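Local coordinates for protein hydrolase, HAD superfamily, subfamily III A (Legionella pneumophila, PDB 3N1U) that probably hydrolyses 3-deoxy-D-manno-octulosonate 8-phosphate to 3-deoxy-D-manno-octulosonate and inorganic phosphate, a metal-dependent step of lipopolysaccharide biosynthesis, at residues A[20-25]-A[161-166]; A[54-59]-A[178-183]; A[97-102]-A[127-132]. All coordinates share one frame; numbering follows the deposited sequence.

Interaction 1 of 3, residues A[20-25]-A[161-166]. With CA (calcium ion), chain B.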
ATOM      1  N   LYS A  20      25.735  20.081  -4.370  1.00 30.22           N
ATOM      2  CA  LYS A  20      25.175  21.198  -5.086  1.00 30.94           C
ATOM      3  C   LYS A  20      24.069  20.731  -6.048  1.00 30.00           C
ATOM      4  O   LYS A  20      23.357  21.558  -6.616  1.00 30.66           O
ATOM      5  CB  LYS A  20      26.289  21.932  -5.861  1.00 32.51           C
ATOM      6  CG  LYS A  20      27.142  22.769  -4.878  1.00 35.80           C
ATOM      7  CD  LYS A  20      28.114  23.691  -5.549  1.00 45.68           C
ATOM      8  CE  LYS A  20      28.568  24.701  -4.477  1.00 49.80           C
ATOM      9  NZ  LYS A  20      29.525  25.689  -5.029  1.00 56.78           N
ATOM     10  N   CYS A  21      23.926  19.424  -6.229  1.00 29.16           N
ATOM     11  CA  CYS A  21      22.811  18.894  -7.034  1.00 30.06           C
ATOM     12  C   CYS A  21      22.438  17.535  -6.513  1.00 28.50           C
ATOM     13  O   CYS A  21      23.320  16.681  -6.330  1.00 28.34           O
ATOM     14  CB  CYS A  21      23.232  18.798  -8.515  1.00 30.93           C
ATOM     15  SG  CYS A  21      21.932  18.104  -9.623  1.00 32.22           S
ATOM     16  N   LEU A  22      21.140  17.305  -6.240  1.00 27.20           N
ATOM     17  CA  LEU A  22      20.642  15.930  -6.006  1.00 26.58           C
ATOM     18  C   LEU A  22      20.003  15.346  -7.295  1.00 27.64           C
ATOM     19  O   LEU A  22      19.133  16.001  -7.921  1.00 29.16           O
ATOM     20  CB  LEU A  22      19.577  15.919  -4.850  1.00 25.10           C
ATOM     21  CG  LEU A  22      18.879  14.547  -4.718  1.00 25.82           C
ATOM     22  CD1 LEU A  22      19.880  13.424  -4.317  1.00 27.19           C
ATOM     23  CD2 LEU A  22      17.742  14.657  -3.663  1.00 25.15           C
ATOM     24  N   ILE A  23      20.409  14.134  -7.675  1.00 26.16           N
ATOM     25  CA  ILE A  23      19.838  13.434  -8.799  1.00 26.24           C
ATOM     26  C   ILE A  23      19.018  12.255  -8.254  1.00 25.55           C
ATOM     27  O   ILE A  23      19.502  11.484  -7.392  1.00 24.73           O
ATOM     28  CB  ILE A  23      20.916  12.799  -9.760  1.00 25.84           C
ATOM     29  CG1 ILE A  23      22.008  13.833 -10.157  1.00 26.98           C
ATOM     30  CG2 ILE A  23      20.249  12.262 -10.998  1.00 27.08           C
ATOM     31  CD1 ILE A  23      23.272  13.163 -10.791  1.00 28.35           C
ATOM     32  N   CYS A  24      17.785  12.129  -8.740  1.00 25.42           N
ATOM     33  CA  CYS A  24      16.928  11.024  -8.338  1.00 25.20           C
ATOM     34  C   CYS A  24      16.601  10.179  -9.511  1.00 26.57           C
ATOM     35  O   CYS A  24      16.342  10.696 -10.594  1.00 26.43           O
ATOM     36  CB  CYS A  24      15.569  11.498  -7.750  1.00 26.62           C
ATOM     37  SG  CYS A  24      15.707  12.604  -6.336  1.00 28.54           S
ATOM     38  N   ASP A  25      16.508   8.885  -9.256  1.00 27.06           N
ATOM     39  CA  ASP A  25      15.818   7.967 -10.157  1.00 27.70           C
ATOM     40  C   ASP A  25      14.300   8.110  -9.892  1.00 27.71           C
ATOM     41  O   ASP A  25      13.901   8.661  -8.861  1.00 25.29           O
ATOM     42  CB  ASP A  25      16.244   6.550  -9.834  1.00 27.83           C
ATOM     43  CG  ASP A  25      15.513   5.516 -10.680  1.00 30.55           C
ATOM     44  OD1 ASP A  25      15.344   5.714 -11.909  1.00 30.94           O
ATOM     45  OD2 ASP A  25      15.119   4.497 -10.109  1.00 32.97           O
ATOM     46  N   GLU A 161      13.994  12.281   3.181  1.00 25.59           N
ATOM     47  CA  GLU A 161      14.966  12.009   4.279  1.00 27.56           C
ATOM     48  C   GLU A 161      16.359  12.450   3.812  1.00 28.17           C
ATOM     49  O   GLU A 161      17.108  13.077   4.563  1.00 27.93           O
ATOM     50  CB  GLU A 161      14.957  10.507   4.544  1.00 29.29           C
ATOM     51  CG  GLU A 161      15.667  10.015   5.767  1.00 35.69           C
ATOM     52  CD  GLU A 161      15.486   8.465   5.926  1.00 31.93           C
ATOM     53  OE1 GLU A 161      14.414   7.945   5.591  1.00 34.94           O
ATOM     54  OE2 GLU A 161      16.455   7.815   6.338  1.00 37.99           O
ATOM     55  N   LEU A 162      16.680  12.150   2.558  1.00 26.04           N
ATOM     56  CA  LEU A 162      17.951  12.637   1.948  1.00 27.40           C
ATOM     57  C   LEU A 162      17.989  14.174   1.802  1.00 28.73           C
ATOM     58  O   LEU A 162      19.027  14.817   2.082  1.00 28.96           O
ATOM     59  CB  LEU A 162      18.185  11.907   0.597  1.00 25.47           C
ATOM     60  CG  LEU A 162      19.436  12.332  -0.198  1.00 25.24           C
ATOM     61  CD1 LEU A 162      20.653  12.278   0.782  1.00 28.52           C
ATOM     62  CD2 LEU A 162      19.572  11.369  -1.369  1.00 23.24           C
ATOM     63  N   CYS A 163      16.880  14.762   1.307  1.00 28.81           N
ATOM     64  CA  CYS A 163      16.793  16.218   1.217  1.00 28.40           C
ATOM     65  C   CYS A 163      17.100  16.879   2.570  1.00 28.82           C
ATOM     66  O   CYS A 163      17.889  17.797   2.620  1.00 28.96           O
ATOM     67  CB  CYS A 163      15.434  16.680   0.682  1.00 28.35           C
ATOM     68  SG  CYS A 163      15.131  16.164  -0.984  1.00 27.47           S
ATOM     69  N   ASP A 164      16.499  16.390   3.643  1.00 28.41           N
ATOM     70  CA  ASP A 164      16.657  16.943   4.999  1.00 28.99           C
ATOM     71  C   ASP A 164      18.087  16.740   5.503  1.00 30.85           C
ATOM     72  O   ASP A 164      18.652  17.663   6.046  1.00 30.97           O
ATOM     73  CB  ASP A 164      15.663  16.329   5.990  1.00 31.17           C
ATOM     74  CG  ASP A 164      14.241  16.849   5.811  1.00 30.64           C
ATOM     75  OD1 ASP A 164      13.995  17.723   4.925  1.00 32.29           O
ATOM     76  OD2 ASP A 164      13.354  16.352   6.556  1.00 34.90           O
ATOM     77  N   LEU A 165      18.681  15.563   5.253  1.00 30.65           N
ATOM     78  CA  LEU A 165      20.115  15.348   5.593  1.00 31.78           C
ATOM     79  C   LEU A 165      21.018  16.419   4.961  1.00 31.36           C
ATOM     80  O   LEU A 165      21.870  17.020   5.631  1.00 33.59           O
ATOM     81  CB  LEU A 165      20.574  13.953   5.101  1.00 31.12           C
ATOM     82  CG  LEU A 165      22.085  13.695   5.329  1.00 34.13           C
ATOM     83  CD1 LEU A 165      22.274  13.341   6.838  1.00 36.89           C
ATOM     84  CD2 LEU A 165      22.552  12.563   4.440  1.00 36.20           C
ATOM     85  N   ILE A 166      20.807  16.683   3.683  1.00 29.45           N
ATOM     86  CA  ILE A 166      21.649  17.631   2.937  1.00 29.80           C
ATOM     87  C   ILE A 166      21.425  19.065   3.512  1.00 31.09           C
ATOM     88  O   ILE A 166      22.391  19.806   3.853  1.00 31.34           O
ATOM     89  CB  ILE A 166      21.348  17.548   1.428  1.00 27.45           C
ATOM     90  CG1 ILE A 166      21.843  16.198   0.820  1.00 29.58           C
ATOM     91  CG2 ILE A 166      21.959  18.765   0.642  1.00 30.71           C
ATOM     92  CD1 ILE A 166      21.224  15.919  -0.571  1.00 27.77           C
TER
HETATM   93 CA    CA B 200      14.475   2.409 -10.342  1.00 27.49          CA
HETATM   94  O   HOH W   1      13.728   2.265 -12.614  1.00 32.90           O
HETATM   95  O   HOH W   2      13.828   0.106 -10.144  1.00 30.38           O
HETATM   96  O   HOH W   3      16.670   2.014 -11.326  1.00 29.58           O
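Leu22 leans out from strand 21-24 and sends its two methyls to consecutive residues of helix 158-169. One branch goes to a leucine: Leu22 CD1 meets Leu162 CD2 at 3.6 Å, end against end, with the two side chains running at a slant to each other. The other goes to sulfur, Leu22 CD2 lying 4.0 Å from Cys163 SG. A chi1 of 171° turns CG of Leu22 toward the helix, and chi2 of 64° spreads the methyls, one to each partner. Cys163 instead keeps its SG beside its own backbone N. The contact is wholly apolar and buried.

Three residues on, the strand delivers Asp25 to the calcium ion, with OD2 2.2 Å from the metal. Three waters, Asp27 O and Asp118 OD1 complete the site, while Asp25 OD1 makes a salt bridge to Lys95, so both carboxylate oxygens are held.

Leu55 and Leu58 of helix 49-60 pack against both Leu22 and Cys163, making a three-way junction on this face of the parallel sheet. Cys21 and Ile23 point to the other face, under helix 96-106, and strand 113-117 lies alongside.

Interaction 2 of 3, residues A[54-59]-A[178-183]; sequences GLKLLM and TGYLKQ
Leu57 and Tyr180 mark the point where helix 49-60 and the C-terminal helix 173-181 come together, their CA atoms only 6.3 Å apart. On the first helix the turn is regular, with Leu58 N bonded to Gly54 O and Met59 N to Leu55 O. The second is near its end: the bond from Lys182 N to Gly179 O is weak, and the chain is out of helical geometry at Lys182.

Tyr180 does the work on its side, with its root and its ring meeting different partners. Its CB rests against Leu57 CD2 at 4.0 Å. Further out, the CE1 corner of the ring comes within 3.9 Å of Lys56 CD, the lysine chain approaching the ring obliquely. CB would meet Leu57 whatever the first torsion; it is the ring that depends on it, since CG anti to the backbone N (chi1 170°) sends the ring out from its own helix and on to Lys56. Lys56 answers with a nearly straight chain beyond CG, so that methylene, rather than the ammonium group, is what lies against the ring.

A second subunit closes over the same spot: its Leu120 packs on Leu57, its Val93 on Tyr180 and its Pro121 on Leu181. Within the chain, Leu167 of helix 158-169 also touches Leu57. Carbon meets carbon throughout the contact between the two segments, which is consistent with apolar packing, not charge, joining the two helices beside a subunit interface of the tetramer.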
ATOM      1  N   GLY A  54      10.434  17.949  -0.172  1.00 26.70           N
ATOM      2  CA  GLY A  54      11.920  17.796  -0.093  1.00 28.32           C
ATOM      3  C   GLY A  54      12.646  18.425  -1.281  1.00 28.12           C
ATOM      4  O   GLY A  54      13.573  19.254  -1.121  1.00 27.55           O
ATOM      5  N   LEU A  55      12.197  18.072  -2.468  1.00 26.78           N
ATOM      6  CA  LEU A  55      12.831  18.617  -3.678  1.00 28.64           C
ATOM      7  C   LEU A  55      12.613  20.107  -3.792  1.00 29.67           C
ATOM      8  O   LEU A  55      13.525  20.832  -4.157  1.00 30.86           O
ATOM      9  CB  LEU A  55      12.325  17.856  -4.916  1.00 27.17           C
ATOM     10  CG  LEU A  55      12.593  16.328  -4.886  1.00 29.28           C
ATOM     11  CD1 LEU A  55      12.123  15.678  -6.201  1.00 27.24           C
ATOM     12  CD2 LEU A  55      14.125  16.043  -4.675  1.00 28.38           C
ATOM     13  N   LYS A  56      11.414  20.592  -3.446  1.00 28.60           N
ATOM     14  CA  LYS A  56      11.185  22.031  -3.483  1.00 31.09           C
ATOM     15  C   LYS A  56      12.006  22.796  -2.459  1.00 31.41           C
ATOM     16  O   LYS A  56      12.409  23.965  -2.705  1.00 31.36           O
ATOM     17  CB  LYS A  56       9.695  22.359  -3.295  1.00 32.74           C
ATOM     18  CG  LYS A  56       8.800  21.933  -4.456  1.00 34.69           C
ATOM     19  CD  LYS A  56       7.362  22.099  -4.001  1.00 43.04           C
ATOM     20  CE  LYS A  56       6.407  22.015  -5.170  1.00 48.59           C
ATOM     21  NZ  LYS A  56       5.032  22.290  -4.635  1.00 51.72           N
ATOM     22  N   LEU A  57      12.234  22.168  -1.308  1.00 29.50           N
ATOM     23  CA  LEU A  57      13.090  22.805  -0.302  1.00 30.39           C
ATOM     24  C   LEU A  57      14.533  22.877  -0.783  1.00 30.64           C
ATOM     25  O   LEU A  57      15.228  23.878  -0.533  1.00 30.79           O
ATOM     26  CB  LEU A  57      13.030  22.057   1.023  1.00 30.60           C
ATOM     27  CG  LEU A  57      11.692  22.175   1.811  1.00 31.70           C
ATOM     28  CD1 LEU A  57      11.563  21.178   2.993  1.00 31.27           C
ATOM     29  CD2 LEU A  57      11.493  23.574   2.317  1.00 31.25           C
ATOM     30  N   LEU A  58      15.026  21.809  -1.401  1.00 30.14           N
ATOM     31  CA  LEU A  58      16.401  21.922  -1.937  1.00 29.79           C
ATOM     32  C   LEU A  58      16.489  23.079  -2.901  1.00 30.80           C
ATOM     33  O   LEU A  58      17.408  23.924  -2.852  1.00 32.31           O
ATOM     34  CB  LEU A  58      16.822  20.636  -2.664  1.00 28.62           C
ATOM     35  CG  LEU A  58      17.126  19.412  -1.791  1.00 31.04           C
ATOM     36  CD1 LEU A  58      17.579  18.233  -2.687  1.00 26.79           C
ATOM     37  CD2 LEU A  58      18.202  19.762  -0.781  1.00 30.10           C
HETATM   38  N   MSE A  59      15.552  23.134  -3.823  1.00 31.80           N
HETATM   39  CA  MSE A  59      15.615  24.197  -4.836  1.00 33.91           C
HETATM   40  C   MSE A  59      15.455  25.612  -4.257  1.00 34.91           C
HETATM   41  O   MSE A  59      16.099  26.552  -4.758  1.00 34.46           O
HETATM   42  CB  MSE A  59      14.573  23.900  -5.936  1.00 33.91           C
HETATM   43  CG  MSE A  59      14.955  22.610  -6.754  1.00 36.27           C
HETATM   44 SE   MSE A  59      13.737  22.399  -8.299  1.00 42.60          SE
HETATM   45  CE  MSE A  59      12.378  21.497  -7.310  1.00 40.56           C
ATOM     46  N   THR A 178      11.846  28.920   4.764  1.00 43.03           N
ATOM     47  CA  THR A 178      11.516  30.341   4.705  1.00 46.34           C
ATOM     48  C   THR A 178      11.285  30.712   3.243  1.00 46.24           C
ATOM     49  O   THR A 178      10.217  31.217   2.911  1.00 48.13           O
ATOM     50  CB  THR A 178      12.551  31.221   5.474  1.00 47.25           C
ATOM     51  OG1 THR A 178      12.482  30.864   6.874  1.00 47.59           O
ATOM     52  CG2 THR A 178      12.179  32.682   5.343  1.00 51.94           C
ATOM     53  N   GLY A 179      12.263  30.413   2.404  1.00 46.89           N
ATOM     54  CA  GLY A 179      12.206  30.646   0.960  1.00 48.96           C
ATOM     55  C   GLY A 179      11.045  29.981   0.245  1.00 49.89           C
ATOM     56  O   GLY A 179      10.329  30.651  -0.512  1.00 51.85           O
ATOM     57  N   TYR A 180      10.806  28.689   0.518  1.00 46.90           N
ATOM     58  CA  TYR A 180       9.582  28.037   0.047  1.00 47.34           C
ATOM     59  C   TYR A 180       8.289  28.772   0.417  1.00 49.44           C
ATOM     60  O   TYR A 180       7.417  28.935  -0.440  1.00 50.33           O
ATOM     61  CB  TYR A 180       9.487  26.581   0.548  1.00 44.19           C
ATOM     62  CG  TYR A 180       8.146  25.938   0.286  1.00 44.23           C
ATOM     63  CD1 TYR A 180       7.858  25.334  -0.941  1.00 44.92           C
ATOM     64  CD2 TYR A 180       7.164  25.939   1.273  1.00 44.74           C
ATOM     65  CE1 TYR A 180       6.590  24.727  -1.172  1.00 43.44           C
ATOM     66  CE2 TYR A 180       5.917  25.335   1.067  1.00 43.36           C
ATOM     67  CZ  TYR A 180       5.635  24.743  -0.158  1.00 44.35           C
ATOM     68  OH  TYR A 180       4.379  24.171  -0.326  1.00 44.09           O
ATOM     69  N   LEU A 181       8.143  29.138   1.690  1.00 51.99           N
ATOM     70  CA  LEU A 181       6.862  29.661   2.218  1.00 56.04           C
ATOM     71  C   LEU A 181       6.538  31.045   1.682  1.00 59.89           C
ATOM     72  O   LEU A 181       5.427  31.525   1.859  1.00 61.97           O
ATOM     73  CB  LEU A 181       6.790  29.656   3.764  1.00 55.94           C
ATOM     74  CG  LEU A 181       6.531  28.322   4.495  1.00 54.70           C
ATOM     75  CD1 LEU A 181       6.783  28.467   5.997  1.00 56.02           C
ATOM     76  CD2 LEU A 181       5.143  27.748   4.260  1.00 54.35           C
ATOM     77  N   LYS A 182       7.512  31.643   1.011  1.00 62.71           N
ATOM     78  CA  LYS A 182       7.408  32.979   0.455  1.00 68.18           C
ATOM     79  C   LYS A 182       7.242  32.960  -1.070  1.00 69.56           C
ATOM     80  O   LYS A 182       7.592  33.923  -1.743  1.00 71.60           O
ATOM     81  CB  LYS A 182       8.645  33.778   0.843  1.00 68.31           C
ATOM     82  CG  LYS A 182       8.866  33.904   2.341  1.00 70.30           C
ATOM     83  CD  LYS A 182      10.025  34.873   2.610  1.00 74.17           C
ATOM     84  CE  LYS A 182       9.860  35.604   3.943  1.00 76.32           C
ATOM     85  NZ  LYS A 182      11.034  36.480   4.226  1.00 78.72           N
ATOM     86  N   GLN A 183       6.699  31.869  -1.610  1.00 70.39           N
ATOM     87  CA  GLN A 183       6.427  31.780  -3.048  1.00 71.69           C
ATOM     88  C   GLN A 183       5.171  30.959  -3.327  1.00 71.30           C
ATOM     89  O   GLN A 183       4.543  30.428  -2.411  1.00 71.34           O
ATOM     90  CB  GLN A 183       7.632  31.202  -3.811  1.00 70.79           C
ATOM     91  CG  GLN A 183       8.939  31.977  -3.618  1.00 73.42           C
ATOM     92  CD  GLN A 183      10.130  31.317  -4.301  1.00 76.27           C
ATOM     93  OE1 GLN A 183      10.993  30.707  -3.649  1.00 77.16           O
ATOM     94  NE2 GLN A 183      10.178  31.424  -5.626  1.00 77.57           N
TER

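Interaction 3 of 3, residues A[97-102]-A[127-132]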
ATOM      1  N   SER A  97      25.771   7.991 -19.479  1.00 39.30           N
ATOM      2  CA  SER A  97      25.841   9.071 -20.482  1.00 41.28           C
ATOM      3  C   SER A  97      24.979  10.294 -20.089  1.00 39.28           C
ATOM      4  O   SER A  97      25.367  11.460 -20.286  1.00 39.73           O
ATOM      5  CB  SER A  97      25.443   8.526 -21.865  1.00 42.59           C
ATOM      6  OG  SER A  97      25.507   9.578 -22.784  1.00 51.65           O
ATOM      7  N   ALA A  98      23.812  10.045 -19.511  1.00 36.61           N
ATOM      8  CA  ALA A  98      23.013  11.171 -19.025  1.00 34.56           C
ATOM      9  C   ALA A  98      23.723  11.910 -17.870  1.00 33.40           C
ATOM     10  O   ALA A  98      23.631  13.122 -17.765  1.00 33.25           O
ATOM     11  CB  ALA A  98      21.609  10.697 -18.552  1.00 32.83           C
ATOM     12  N   TYR A  99      24.330  11.162 -16.949  1.00 32.82           N
ATOM     13  CA  TYR A  99      25.068  11.789 -15.866  1.00 32.97           C
ATOM     14  C   TYR A  99      26.174  12.689 -16.402  1.00 34.33           C
ATOM     15  O   TYR A  99      26.387  13.799 -15.905  1.00 33.62           O
ATOM     16  CB  TYR A  99      25.699  10.735 -14.965  1.00 33.35           C
ATOM     17  CG  TYR A  99      26.628  11.367 -13.928  1.00 33.10           C
ATOM     18  CD1 TYR A  99      26.110  12.004 -12.801  1.00 33.76           C
ATOM     19  CD2 TYR A  99      28.018  11.341 -14.089  1.00 36.66           C
ATOM     20  CE1 TYR A  99      26.961  12.602 -11.855  1.00 35.79           C
ATOM     21  CE2 TYR A  99      28.862  11.925 -13.166  1.00 36.35           C
ATOM     22  CZ  TYR A  99      28.325  12.544 -12.043  1.00 37.25           C
ATOM     23  OH  TYR A  99      29.182  13.110 -11.130  1.00 36.18           O
ATOM     24  N   GLN A 100      26.893  12.215 -17.425  1.00 35.29           N
ATOM     25  CA  GLN A 100      28.017  13.008 -17.935  1.00 38.48           C
ATOM     26  C   GLN A 100      27.506  14.291 -18.601  1.00 38.80           C
ATOM     27  O   GLN A 100      28.138  15.349 -18.500  1.00 39.05           O
ATOM     28  CB  GLN A 100      28.927  12.159 -18.880  1.00 38.74           C
ATOM     29  CG  GLN A 100      30.240  12.873 -19.321  1.00 49.03           C
ATOM     30  CD  GLN A 100      31.147  13.338 -18.166  1.00 55.10           C
ATOM     31  OE1 GLN A 100      31.262  12.676 -17.112  1.00 57.38           O
ATOM     32  NE2 GLN A 100      31.795  14.481 -18.369  1.00 58.80           N
ATOM     33  N   HIS A 101      26.349  14.199 -19.253  1.00 39.25           N
ATOM     34  CA  HIS A 101      25.724  15.356 -19.878  1.00 40.45           C
ATOM     35  C   HIS A 101      25.277  16.364 -18.826  1.00 38.98           C
ATOM     36  O   HIS A 101      25.490  17.584 -18.984  1.00 39.22           O
ATOM     37  CB  HIS A 101      24.510  14.938 -20.712  1.00 41.76           C
ATOM     38  CG  HIS A 101      23.847  16.089 -21.408  1.00 45.74           C
ATOM     39  ND1 HIS A 101      22.954  16.919 -20.771  1.00 46.06           N
ATOM     40  CD2 HIS A 101      23.968  16.565 -22.672  1.00 49.37           C
ATOM     41  CE1 HIS A 101      22.541  17.852 -21.610  1.00 48.20           C
ATOM     42  NE2 HIS A 101      23.155  17.672 -22.766  1.00 51.59           N
ATOM     43  N   LEU A 102      24.661  15.859 -17.753  1.00 37.55           N
ATOM     44  CA  LEU A 102      24.240  16.734 -16.644  1.00 35.73           C
ATOM     45  C   LEU A 102      25.460  17.413 -16.007  1.00 36.27           C
ATOM     46  O   LEU A 102      25.440  18.597 -15.670  1.00 34.75           O
ATOM     47  CB  LEU A 102      23.493  15.923 -15.600  1.00 34.07           C
ATOM     48  CG  LEU A 102      22.992  16.721 -14.393  1.00 33.22           C
ATOM     49  CD1 LEU A 102      21.982  17.821 -14.741  1.00 34.97           C
ATOM     50  CD2 LEU A 102      22.441  15.761 -13.314  1.00 32.30           C
ATOM     51  N   GLN A 127      28.191   4.880  -7.115  1.00 32.58           N
ATOM     52  CA  GLN A 127      29.628   4.758  -6.769  1.00 35.33           C
ATOM     53  C   GLN A 127      30.465   5.963  -7.200  1.00 36.23           C
ATOM     54  O   GLN A 127      31.478   6.303  -6.539  1.00 38.47           O
ATOM     55  CB  GLN A 127      30.185   3.469  -7.365  1.00 37.57           C
ATOM     56  CG  GLN A 127      29.461   2.269  -6.793  1.00 41.86           C
ATOM     57  CD  GLN A 127      30.072   0.921  -7.197  1.00 50.46           C
ATOM     58  OE1 GLN A 127      29.833   0.408  -8.295  1.00 54.19           O
ATOM     59  NE2 GLN A 127      30.818   0.321  -6.275  1.00 50.69           N
ATOM     60  N   GLN A 128      30.048   6.637  -8.271  1.00 34.46           N
ATOM     61  CA  GLN A 128      30.855   7.759  -8.814  1.00 34.85           C
ATOM     62  C   GLN A 128      30.675   9.095  -8.091  1.00 32.65           C
ATOM     63  O   GLN A 128      31.630   9.843  -7.923  1.00 31.72           O
ATOM     64  CB  GLN A 128      30.514   7.969 -10.294  1.00 35.60           C
ATOM     65  CG  GLN A 128      31.550   8.799 -11.036  1.00 44.58           C
ATOM     66  CD  GLN A 128      31.290   8.754 -12.523  1.00 53.02           C
ATOM     67  OE1 GLN A 128      30.262   8.209 -12.975  1.00 58.13           O
ATOM     68  NE2 GLN A 128      32.170   9.355 -13.282  1.00 58.32           N
ATOM     69  N   VAL A 129      29.446   9.407  -7.659  1.00 31.50           N
ATOM     70  CA  VAL A 129      29.116  10.740  -7.090  1.00 29.45           C
ATOM     71  C   VAL A 129      29.589  10.883  -5.664  1.00 30.14           C
ATOM     72  O   VAL A 129      30.017   9.895  -5.050  1.00 32.59           O
ATOM     73  CB  VAL A 129      27.582  11.031  -7.149  1.00 30.24           C
ATOM     74  CG1 VAL A 129      27.088  10.998  -8.629  1.00 29.04           C
ATOM     75  CG2 VAL A 129      26.782  10.037  -6.273  1.00 27.48           C
ATOM     76  N   GLY A 130      29.512  12.092  -5.115  1.00 29.84           N
ATOM     77  CA  GLY A 130      30.015  12.332  -3.756  1.00 30.18           C
ATOM     78  C   GLY A 130      29.191  11.599  -2.710  1.00 30.74           C
ATOM     79  O   GLY A 130      29.724  11.081  -1.712  1.00 31.38           O
ATOM     80  N   LEU A 131      27.870  11.561  -2.924  1.00 28.97           N
ATOM     81  CA  LEU A 131      26.970  10.961  -1.950  1.00 28.84           C
ATOM     82  C   LEU A 131      25.969  10.040  -2.672  1.00 28.56           C
ATOM     83  O   LEU A 131      24.962  10.488  -3.240  1.00 27.80           O
ATOM     84  CB  LEU A 131      26.254  12.055  -1.091  1.00 28.47           C
ATOM     85  CG  LEU A 131      25.202  11.546  -0.054  1.00 26.85           C
ATOM     86  CD1 LEU A 131      25.765  10.462   0.898  1.00 30.58           C
ATOM     87  CD2 LEU A 131      24.781  12.781   0.767  1.00 31.11           C
ATOM     88  N   GLY A 132      26.310   8.756  -2.732  1.00 29.21           N
ATOM     89  CA  GLY A 132      25.513   7.751  -3.472  1.00 28.50           C
ATOM     90  C   GLY A 132      24.605   7.115  -2.441  1.00 29.39           C
ATOM     91  O   GLY A 132      25.076   6.612  -1.420  1.00 29.29           O
TER
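Tyr99 brings the outer end of its ring obliquely against Val129, with CE1 3.6 Å from Val129 CG1. The same methyl lies 3.9 Å from Tyr99 OH, so it sits against the phenol end rather than the root of the ring. On the same side of the ring plane, but across at CD2 and CE2, lies the amide of Gln128: Gln128 OE1 is 4.0 Å from Tyr99 CE2, and the amide plane is tilted 43° from that of the ring. This is van der Waals contact, made by an extended glutamine chain reaching from the end of helix 123-128 and crossing the tyrosine at a slant.

With chi1 near trans (173°), the ring is thrown clear of helix 96-106 and gets this far. Its polar end is satisfied elsewhere, OH being hydrogen-bonded to Asp110 OD1, and Phe113 meets the ring edge-to-face. Phe113, with Tyr115, also packs on Val129, so valine and tyrosine both rest on strand 113-117.

Val129 is the first residue to leave helical geometry after helix 123-128, just before the chain enters strand 131-134. The tyrosine therefore packs against the helix-to-strand link of a beta-alpha-beta crossover, in which strand 113-117, helix 123-128 and parallel strand 131-134 follow one another. Such units build the Rossmann-like core of the HAD superfamily, and here the preceding helix is fitted against one of them.

How the interactions relate
Along the chain the segments come in the order 20-25, 54-59, 97-102, 127-132, 161-166, 178-183, so those of interactions 1 and 2 alternate while interaction 3 falls between the halves of both. Interaction 1 is central, its centre 14 Å from that of interaction 2 and 13 Å from that of interaction 3, whereas the latter two stand 24 Å apart without touching. On one face of the parallel sheet Cys163 SG lies 3.4 Å from Gly54 C, with helices 158-169 and 173-181 consecutive in the chain; on the other, Ile23 meets Tyr99 and Leu102. Together they run through the HAD core, from the helix layer beyond one face to the subunit interface beyond the other.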